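PDB 5NNY: WipB from Legionella pneumophila, which is a translocated effector whose phosphatase domain, the part modelled here, removes phosphate from serine and threonine and which targets the host lysosomal nutrient-sensing machinery. Local coordinates for residues S253-I256 with H257-Y260; T261-M264 with M265-Y269; D278-V281 with A282-W286. All blocks are in the same frame, centred on the assembly; numbering follows the deposited sequence.

Contact 1 (S253-I256 with H257-Y260); sequences SGEI and HTLY
T258 folds back onto the carbonyl of E255, three residues earlier, and grips its oxygen twice. The hydroxyl OG1 of T258 donates to E255 O at 2.7 Å, lying in the carbonyl plane. The backbone N of T258 reaches the same E255 O from well above that plane, 65° out of it, over 3.0 Å. The turn itself brings T258 N to E255 O; with chi1 at 72°, OG1 stands between its own N and carbonyl carbon and reaches the same oxygen, while T258 CG2 swings out to meet E255 CB at 4.0 Å.

That same methyl also sits over one face of the H257 imidazole, offset toward the rim. The imidazole itself is turned back over the preceding residues, and G254 O lies at its edge, near the ring plane, 3.1 Å from H257 CE1. The ring's ND1 is hydrogen-bonded to E138, on helix 128-138. G254 has positive phi and closes helix 233-253 with a Schellman motif; the imidazole lies beside the chain where it leaves that helix.

One residue further on, L259 N donates to I256 O at 2.9 Å. The leucine side chain arches over this carbonyl, L259 CG being 3.4 Å from I256 O, and L259 CD1 meets I256 CG2 loosely at 4.4 Å. I256 and L259 both pack on F247 of helix 233-253. The Y260 ring, meanwhile, lies with one face centred under H257 O, its hydroxyl bonded to E135.

Chemically, the OG1 bond helps hold the T258 rotamer, E255 O accepts two donors, and the carboxylate of E138, which also accepts from I256 N, would probably favour a proton on H257 ND1.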
ATOM      1  N   SER A 253      15.235  -6.216   6.354  1.00 25.47           N
ATOM      2  CA  SER A 253      15.555  -6.661   7.709  1.00 25.02           C
ATOM      3  C   SER A 253      14.339  -6.703   8.626  1.00 20.47           C
ATOM      4  O   SER A 253      14.485  -7.017   9.813  1.00 26.88           O
ATOM      5  CB  SER A 253      16.637  -5.769   8.332  1.00 25.63           C
ATOM      6  OG  SER A 253      16.215  -4.414   8.404  1.00 27.20           O
ATOM      7  N   GLY A 254      13.149  -6.417   8.103  1.00 20.11           N
ATOM      8  CA  GLY A 254      11.963  -6.473   8.930  1.00 20.00           C
ATOM      9  C   GLY A 254      11.896  -5.358   9.945  1.00 22.36           C
ATOM     10  O   GLY A 254      11.366  -5.560  11.047  1.00 21.66           O
ATOM     11  N   GLU A 255      12.442  -4.182   9.612  1.00 20.01           N
ATOM     12  CA  GLU A 255      12.599  -3.086  10.563  1.00 23.13           C
ATOM     13  C   GLU A 255      11.924  -1.793  10.109  1.00 21.70           C
ATOM     14  O   GLU A 255      12.244  -0.724  10.633  1.00 19.18           O
ATOM     15  CB  GLU A 255      14.084  -2.838  10.828  1.00 25.15           C
ATOM     16  CG  GLU A 255      14.785  -4.044  11.497  1.00 26.04           C
ATOM     17  CD  GLU A 255      16.187  -3.710  11.957  1.00 41.85           C
ATOM     18  OE1 GLU A 255      16.399  -3.572  13.182  1.00 48.11           O
ATOM     19  OE2 GLU A 255      17.072  -3.560  11.093  1.00 47.37           O
ATOM     20  N   ILE A 256      11.006  -1.858   9.140  1.00 21.09           N
ATOM     21  CA  ILE A 256      10.203  -0.673   8.826  1.00 18.89           C
ATOM     22  C   ILE A 256       9.515  -0.167  10.085  1.00 17.71           C
ATOM     23  O   ILE A 256       9.391   1.044  10.303  1.00 22.22           O
ATOM     24  CB  ILE A 256       9.172  -0.975   7.723  1.00 22.94           C
ATOM     25  CG1 ILE A 256       9.862  -1.184   6.379  1.00 18.92           C
ATOM     26  CG2 ILE A 256       8.170   0.167   7.590  1.00 24.24           C
ATOM     27  CD1 ILE A 256       8.955  -1.865   5.341  1.00 22.29           C
ATOM     28  N   HIS A 257       9.083  -1.094  10.950  1.00 17.72           N
ATOM     29  CA  HIS A 257       8.350  -0.697  12.146  1.00 18.86           C
ATOM     30  C   HIS A 257       9.206   0.115  13.121  1.00 20.64           C
ATOM     31  O   HIS A 257       8.650   0.736  14.030  1.00 21.48           O
ATOM     32  CB  HIS A 257       7.769  -1.928  12.864  1.00 14.98           C
ATOM     33  CG  HIS A 257       8.801  -2.772  13.543  1.00 23.30           C
ATOM     34  ND1 HIS A 257       9.486  -3.777  12.894  1.00 24.64           N
ATOM     35  CD2 HIS A 257       9.266  -2.761  14.816  1.00 24.14           C
ATOM     36  CE1 HIS A 257      10.326  -4.352  13.735  1.00 20.16           C
ATOM     37  NE2 HIS A 257      10.208  -3.759  14.909  1.00 26.20           N
ATOM     38  N   THR A 258      10.539   0.122  12.964  1.00 18.19           N
ATOM     39  CA  THR A 258      11.411   0.936  13.808  1.00 20.59           C
ATOM     40  C   THR A 258      11.515   2.384  13.326  1.00 21.99           C
ATOM     41  O   THR A 258      12.186   3.199  13.984  1.00 23.53           O
ATOM     42  CB  THR A 258      12.824   0.334  13.885  1.00 18.64           C
ATOM     43  OG1 THR A 258      13.491   0.521  12.634  1.00 23.67           O
ATOM     44  CG2 THR A 258      12.795  -1.173  14.214  1.00 21.09           C
ATOM     45  N   LEU A 259      10.882   2.731  12.204  1.00 18.12           N
ATOM     46  CA  LEU A 259      11.013   4.083  11.662  1.00 16.62           C
ATOM     47  C   LEU A 259      10.044   5.089  12.277  1.00 18.54           C
ATOM     48  O   LEU A 259      10.037   6.244  11.839  1.00 23.58           O
ATOM     49  CB  LEU A 259      10.837   4.063  10.148  1.00 19.07           C
ATOM     50  CG  LEU A 259      11.895   3.231   9.413  1.00 23.73           C
ATOM     51  CD1 LEU A 259      11.527   3.049   7.938  1.00 22.25           C
ATOM     52  CD2 LEU A 259      13.272   3.900   9.529  1.00 22.25           C
ATOM     53  N   TYR A 260       9.262   4.685  13.282  1.00 19.92           N
ATOM     54  CA  TYR A 260       8.241   5.517  13.912  1.00 21.04           C
ATOM     55  C   TYR A 260       7.946   4.911  15.280  1.00 17.89           C
ATOM     56  O   TYR A 260       8.226   3.736  15.533  1.00 22.61           O
ATOM     57  CB  TYR A 260       6.951   5.579  13.072  1.00 18.99           C
ATOM     58  CG  TYR A 260       6.347   4.192  12.859  1.00 21.94           C
ATOM     59  CD1 TYR A 260       5.502   3.631  13.811  1.00 22.04           C
ATOM     60  CD2 TYR A 260       6.630   3.443  11.706  1.00 20.49           C
ATOM     61  CE1 TYR A 260       4.949   2.360  13.646  1.00 22.59           C
ATOM     62  CE2 TYR A 260       6.072   2.169  11.525  1.00 20.24           C
ATOM     63  CZ  TYR A 260       5.244   1.636  12.500  1.00 22.25           C
ATOM     64  OH  TYR A 260       4.688   0.381  12.336  1.00 25.40           O
TER

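Contact 2 (T261-M264 with M265-Y269); sequences THDM and MYRGY
M265 reaches back to two carbonyls, weakly in each case: M265 N is 3.0 Å from H262 O at a poor angle and 3.5 Å from T261 O. Its side chain then leaves the turn, bent at chi2 and chi3, and packs against L152, A282 and W286.

Y266 makes the first straight i to i-4 bond, Y266 N to H262 O at 3.0 Å. Its ring leans back on the same carbonyl, Y266 CD2 coming within 3.1 Å of H262 O, and the ring edge lies by D263 CA. The phenol oxygen continues to N154, to which it is hydrogen-bonded.

R267 carries the main side-chain contact. Its N bonds D263 O, and its side chain runs beside that of D263, both pointing the same way. A bend at chi3 (-75°) turns the guanidinium back toward the start of the helix, and R267 NH1 meets D263 OD2 at 2.8 Å in a salt bridge. D263 OD2 lies in the guanidinium plane of R267, whereas the carboxylate is met on its anti side, 24° out of its own plane; the two planes are 28° apart. M264 CA lies over a guanidinium face, and M264 CG is 3.7 Å from R267 NH1. This same NH1 forms a second salt bridge, with E279, so one nitrogen is shared by two carboxylates.

G268 N closes on M264 O at 2.8 Å.

Together these are the N-terminal two turns of an alpha-helix with T261 at the N-cap position, though its side chain makes no capping bond, and an i to i+4 Asp-Arg salt bridge laid along the flank, within the calcineurin-like phosphatase domain.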
ATOM      1  N   THR A 261       7.320   5.700  16.145  1.00 17.20           N
ATOM      2  CA  THR A 261       6.730   5.149  17.361  1.00 22.30           C
ATOM      3  C   THR A 261       5.229   5.396  17.323  1.00 19.79           C
ATOM      4  O   THR A 261       4.739   6.220  16.551  1.00 19.46           O
ATOM      5  CB  THR A 261       7.372   5.753  18.618  1.00 26.40           C
ATOM      6  OG1 THR A 261       7.142   7.158  18.637  1.00 23.64           O
ATOM      7  CG2 THR A 261       8.869   5.506  18.622  1.00 25.98           C
ATOM      8  N   HIS A 262       4.484   4.647  18.139  1.00 21.48           N
ATOM      9  CA  HIS A 262       3.033   4.726  18.022  1.00 23.61           C
ATOM     10  C   HIS A 262       2.494   6.082  18.476  1.00 20.75           C
ATOM     11  O   HIS A 262       1.448   6.521  17.992  1.00 17.41           O
ATOM     12  CB  HIS A 262       2.375   3.573  18.781  1.00 19.22           C
ATOM     13  CG  HIS A 262       2.584   2.238  18.123  1.00 26.71           C
ATOM     14  ND1 HIS A 262       3.267   1.200  18.722  1.00 29.33           N
ATOM     15  CD2 HIS A 262       2.218   1.785  16.901  1.00 26.19           C
ATOM     16  CE1 HIS A 262       3.295   0.159  17.906  1.00 27.60           C
ATOM     17  NE2 HIS A 262       2.670   0.490  16.791  1.00 23.10           N
ATOM     18  N   ASP A 263       3.192   6.770  19.375  1.00 19.85           N
ATOM     19  CA  ASP A 263       2.736   8.106  19.758  1.00 22.04           C
ATOM     20  C   ASP A 263       2.768   9.055  18.558  1.00 23.22           C
ATOM     21  O   ASP A 263       1.926   9.957  18.433  1.00 20.54           O
ATOM     22  CB  ASP A 263       3.580   8.643  20.921  1.00 22.02           C
ATOM     23  CG  ASP A 263       5.060   8.758  20.584  1.00 24.57           C
ATOM     24  OD1 ASP A 263       5.778   7.731  20.623  1.00 27.16           O
ATOM     25  OD2 ASP A 263       5.517   9.889  20.280  1.00 19.94           O
ATOM     26  N   MET A 264       3.746   8.870  17.669  1.00 17.53           N
ATOM     27  CA  MET A 264       3.793   9.675  16.447  1.00 18.51           C
ATOM     28  C   MET A 264       2.559   9.439  15.592  1.00 21.06           C
ATOM     29  O   MET A 264       2.059  10.355  14.934  1.00 19.79           O
ATOM     30  CB  MET A 264       5.047   9.351  15.640  1.00 17.72           C
ATOM     31  CG  MET A 264       6.356   9.644  16.309  1.00 19.35           C
ATOM     32  SD  MET A 264       7.633   8.986  15.237  1.00 22.72           S
ATOM     33  CE  MET A 264       9.081   8.985  16.283  1.00 22.24           C
ATOM     34  N   MET A 265       2.061   8.209  15.575  1.00 19.17           N
ATOM     35  CA  MET A 265       0.931   7.897  14.704  1.00 21.39           C
ATOM     36  C   MET A 265      -0.383   8.395  15.300  1.00 14.62           C
ATOM     37  O   MET A 265      -1.287   8.818  14.566  1.00 20.07           O
ATOM     38  CB  MET A 265       0.889   6.381  14.435  1.00 18.70           C
ATOM     39  CG  MET A 265       2.187   5.869  13.821  1.00 20.41           C
ATOM     40  SD  MET A 265       2.605   6.757  12.302  1.00 23.43           S
ATOM     41  CE  MET A 265       1.685   5.803  11.095  1.00 44.84           C
ATOM     42  N   TYR A 266      -0.516   8.365  16.625  1.00 17.79           N
ATOM     43  CA  TYR A 266      -1.702   8.969  17.230  1.00 17.99           C
ATOM     44  C   TYR A 266      -1.740  10.468  16.946  1.00 22.03           C
ATOM     45  O   TYR A 266      -2.779  11.022  16.569  1.00 19.05           O
ATOM     46  CB  TYR A 266      -1.728   8.740  18.741  1.00 18.57           C
ATOM     47  CG  TYR A 266      -2.085   7.329  19.170  1.00 18.46           C
ATOM     48  CD1 TYR A 266      -3.399   6.872  19.069  1.00 21.81           C
ATOM     49  CD2 TYR A 266      -1.125   6.475  19.714  1.00 21.06           C
ATOM     50  CE1 TYR A 266      -3.747   5.593  19.468  1.00 22.70           C
ATOM     51  CE2 TYR A 266      -1.471   5.174  20.130  1.00 24.72           C
ATOM     52  CZ  TYR A 266      -2.782   4.748  19.994  1.00 29.66           C
ATOM     53  OH  TYR A 266      -3.150   3.479  20.389  1.00 26.41           O
ATOM     54  N   ARG A 267      -0.615  11.143  17.146  1.00 16.99           N
ATOM     55  CA  ARG A 267      -0.583  12.579  16.888  1.00 16.77           C
ATOM     56  C   ARG A 267      -0.710  12.855  15.397  1.00 17.12           C
ATOM     57  O   ARG A 267      -1.299  13.864  14.992  1.00 18.97           O
ATOM     58  CB  ARG A 267       0.699  13.193  17.451  1.00 20.17           C
ATOM     59  CG  ARG A 267       0.689  13.305  18.982  1.00 17.51           C
ATOM     60  CD  ARG A 267       1.978  13.904  19.515  1.00 19.38           C
ATOM     61  NE  ARG A 267       3.095  12.967  19.477  1.00 20.82           N
ATOM     62  CZ  ARG A 267       4.178  13.100  18.715  1.00 17.31           C
ATOM     63  NH1 ARG A 267       5.137  12.188  18.777  1.00 21.21           N
ATOM     64  NH2 ARG A 267       4.311  14.139  17.903  1.00 21.93           N
ATOM     65  N   GLY A 268      -0.159  11.964  14.569  1.00 19.59           N
ATOM     66  CA  GLY A 268      -0.373  12.078  13.136  1.00 21.22           C
ATOM     67  C   GLY A 268      -1.844  11.997  12.784  1.00 18.56           C
ATOM     68  O   GLY A 268      -2.379  12.849  12.074  1.00 21.34           O
ATOM     69  N   TYR A 269      -2.523  10.981  13.296  1.00 19.53           N
ATOM     70  CA  TYR A 269      -3.952  10.871  13.040  1.00 14.31           C
ATOM     71  C   TYR A 269      -4.682  12.119  13.520  1.00 19.10           C
ATOM     72  O   TYR A 269      -5.572  12.632  12.828  1.00 22.17           O
ATOM     73  CB  TYR A 269      -4.532   9.624  13.724  1.00 14.30           C
ATOM     74  CG  TYR A 269      -6.026   9.705  13.816  1.00 20.10           C
ATOM     75  CD1 TYR A 269      -6.807   9.588  12.679  1.00 24.27           C
ATOM     76  CD2 TYR A 269      -6.665   9.942  15.047  1.00 24.30           C
ATOM     77  CE1 TYR A 269      -8.183   9.694  12.754  1.00 20.91           C
ATOM     78  CE2 TYR A 269      -8.037  10.054  15.120  1.00 21.98           C
ATOM     79  CZ  TYR A 269      -8.788   9.924  13.975  1.00 22.37           C
ATOM     80  OH  TYR A 269     -10.155  10.025  14.020  1.00 21.81           O
TER

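Contact 3 (D278-V281 with A282-W286)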
ATOM      1  N   ASP A 278      13.070  12.755  14.118  1.00 25.47           N
ATOM      2  CA  ASP A 278      12.771  11.328  14.205  1.00 20.13           C
ATOM      3  C   ASP A 278      11.355  10.993  13.745  1.00 22.27           C
ATOM      4  O   ASP A 278      11.043   9.810  13.527  1.00 22.71           O
ATOM      5  CB  ASP A 278      12.991  10.814  15.640  1.00 24.10           C
ATOM      6  CG  ASP A 278      12.105  11.507  16.673  1.00 35.02           C
ATOM      7  OD1 ASP A 278      11.901  12.738  16.569  1.00 36.39           O
ATOM      8  OD2 ASP A 278      11.625  10.819  17.601  1.00 36.94           O
ATOM      9  N   GLU A 279      10.502  11.996  13.590  1.00 19.17           N
ATOM     10  CA  GLU A 279       9.104  11.813  13.223  1.00 20.94           C
ATOM     11  C   GLU A 279       8.866  11.945  11.723  1.00 18.17           C
ATOM     12  O   GLU A 279       7.705  11.950  11.291  1.00 18.39           O
ATOM     13  CB  GLU A 279       8.234  12.835  13.963  1.00 25.45           C
ATOM     14  CG  GLU A 279       8.420  12.824  15.479  1.00 18.19           C
ATOM     15  CD  GLU A 279       7.581  13.884  16.207  1.00 26.93           C
ATOM     16  OE1 GLU A 279       6.858  13.517  17.157  1.00 41.31           O
ATOM     17  OE2 GLU A 279       7.641  15.075  15.828  1.00 26.74           O
ATOM     18  N   VAL A 280       9.925  12.063  10.925  1.00 20.33           N
ATOM     19  CA  VAL A 280       9.755  12.496   9.532  1.00 20.50           C
ATOM     20  C   VAL A 280       9.029  11.431   8.704  1.00 17.88           C
ATOM     21  O   VAL A 280       8.274  11.751   7.780  1.00 18.29           O
ATOM     22  CB  VAL A 280      11.110  12.882   8.911  1.00 23.46           C
ATOM     23  CG1 VAL A 280      12.008  11.661   8.701  1.00 24.71           C
ATOM     24  CG2 VAL A 280      10.884  13.631   7.595  1.00 18.56           C
ATOM     25  N   VAL A 281       9.198  10.148   9.044  1.00 20.31           N
ATOM     26  CA  VAL A 281       8.430   9.127   8.330  1.00 16.39           C
ATOM     27  C   VAL A 281       6.948   9.256   8.677  1.00 22.71           C
ATOM     28  O   VAL A 281       6.086   9.248   7.797  1.00 19.73           O
ATOM     29  CB  VAL A 281       8.971   7.711   8.631  1.00 16.35           C
ATOM     30  CG1 VAL A 281       8.073   6.643   8.002  1.00 22.25           C
ATOM     31  CG2 VAL A 281      10.385   7.540   8.085  1.00 21.69           C
ATOM     32  N   ALA A 282       6.629   9.421   9.965  1.00 22.63           N
ATOM     33  CA  ALA A 282       5.238   9.671  10.334  1.00 16.93           C
ATOM     34  C   ALA A 282       4.712  10.933   9.650  1.00 22.20           C
ATOM     35  O   ALA A 282       3.604  10.940   9.097  1.00 21.96           O
ATOM     36  CB  ALA A 282       5.105   9.775  11.860  1.00 14.02           C
ATOM     37  N   ALA A 283       5.505  12.003   9.656  1.00 20.41           N
ATOM     38  CA  ALA A 283       5.088  13.252   9.015  1.00 20.77           C
ATOM     39  C   ALA A 283       4.822  13.047   7.523  1.00 17.86           C
ATOM     40  O   ALA A 283       3.867  13.595   6.969  1.00 19.82           O
ATOM     41  CB  ALA A 283       6.162  14.314   9.238  1.00 20.46           C
ATOM     42  N   THR A 284       5.611  12.199   6.873  1.00 23.31           N
ATOM     43  CA  THR A 284       5.427  11.977   5.436  1.00 20.92           C
ATOM     44  C   THR A 284       4.165  11.157   5.151  1.00 17.74           C
ATOM     45  O   THR A 284       3.356  11.522   4.292  1.00 24.06           O
ATOM     46  CB  THR A 284       6.674  11.299   4.854  1.00 21.56           C
ATOM     47  OG1 THR A 284       7.793  12.177   4.984  1.00 19.37           O
ATOM     48  CG2 THR A 284       6.481  10.971   3.371  1.00 21.31           C
ATOM     49  N   VAL A 285       3.968  10.043   5.853  1.00 22.20           N
ATOM     50  CA  VAL A 285       2.803   9.216   5.541  1.00 18.15           C
ATOM     51  C   VAL A 285       1.511   9.913   5.954  1.00 22.23           C
ATOM     52  O   VAL A 285       0.458   9.671   5.358  1.00 25.14           O
ATOM     53  CB  VAL A 285       2.909   7.804   6.167  1.00 23.81           C
ATOM     54  CG1 VAL A 285       4.099   7.045   5.577  1.00 23.24           C
ATOM     55  CG2 VAL A 285       2.982   7.864   7.697  1.00 27.68           C
ATOM     56  N   TRP A 286       1.551  10.765   6.993  1.00 15.45           N
ATOM     57  CA  TRP A 286       0.328  11.473   7.384  1.00 24.63           C
ATOM     58  C   TRP A 286       0.184  12.833   6.706  1.00 24.22           C
ATOM     59  O   TRP A 286      -0.891  13.438   6.787  1.00 20.82           O
ATOM     60  CB  TRP A 286       0.252  11.644   8.918  1.00 20.43           C
ATOM     61  CG  TRP A 286      -0.126  10.349   9.670  1.00 19.35           C
ATOM     62  CD1 TRP A 286       0.718   9.504  10.328  1.00 19.68           C
ATOM     63  CD2 TRP A 286      -1.442   9.783   9.795  1.00 16.06           C
ATOM     64  NE1 TRP A 286       0.006   8.441  10.862  1.00 25.89           N
ATOM     65  CE2 TRP A 286      -1.320   8.593  10.541  1.00 21.42           C
ATOM     66  CE3 TRP A 286      -2.712  10.174   9.351  1.00 18.53           C
ATOM     67  CZ2 TRP A 286      -2.413   7.801  10.857  1.00 21.73           C
ATOM     68  CZ3 TRP A 286      -3.784   9.377   9.641  1.00 20.00           C
ATOM     69  CH2 TRP A 286      -3.637   8.210  10.398  1.00 20.44           C
TER
HETATM   70  O   HOH W   1       9.115   8.706  11.721  1.00 22.28           O
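T284 is rotated with chi1 at -64°, which sets OG1 beside its own backbone N and directs it back toward the N-terminus at V280 O, four residues earlier. T284 OG1 donates to V280 O at 2.9 Å, and T284 N donates to V280 O as well, at 2.8 Å. The two donors come to V280 O from opposite faces of its carbonyl plane, each tilted about 30° from it, so the oxygen is held from both sides and the buried hydroxyl spends its proton within its own helix. V285 has CG2 between its N and carbonyl carbon (chi1 -63° for CG1), which lays this methyl 3.4 Å from V281 O while V285 N is hydrogen-bonded to the same oxygen.

The smaller side chains sit close over the first turn. A282 CB is 3.4 Å from E279 O and A283 CB is 3.5 Å from that oxygen, which also accepts A283 N in a short bond of 2.7 Å. E279 holds the N-cap position. Ahead of it, a water takes A282 N and donates to D278 O, bridging the 3-10 turn to the helix proper.

The helix is wedged between two others. V280 and T284 face helix 214-224, where both touch L220. From another part of its surface, A282 and W286 meet helix 262-270 at M264 and M265, while E279 reaches R267 there through a salt bridge. V285 rests on L126, just beyond strand 121-125 of the central sheet.

The three contacts follow one another along the chain inside the phosphatase domain. Contact 1 is the turn after helix 233-253, contact 2 starts where it ends and forms most of helix 262-270, and contact 3, after a short loop, is helix 280-286. Their centres lie about 15 Å (1 to 2), 13 Å (1 to 3) and 9 Å (2 to 3) apart. The closest pair is joined by R267 to E279 and by M265 against W286; contact 1 meets the others through Y260 on M265 and L259 O on V281. All three touch one another in the part of the chain between helix 233-253 and strand 301-306, an outermost strand of the sheet.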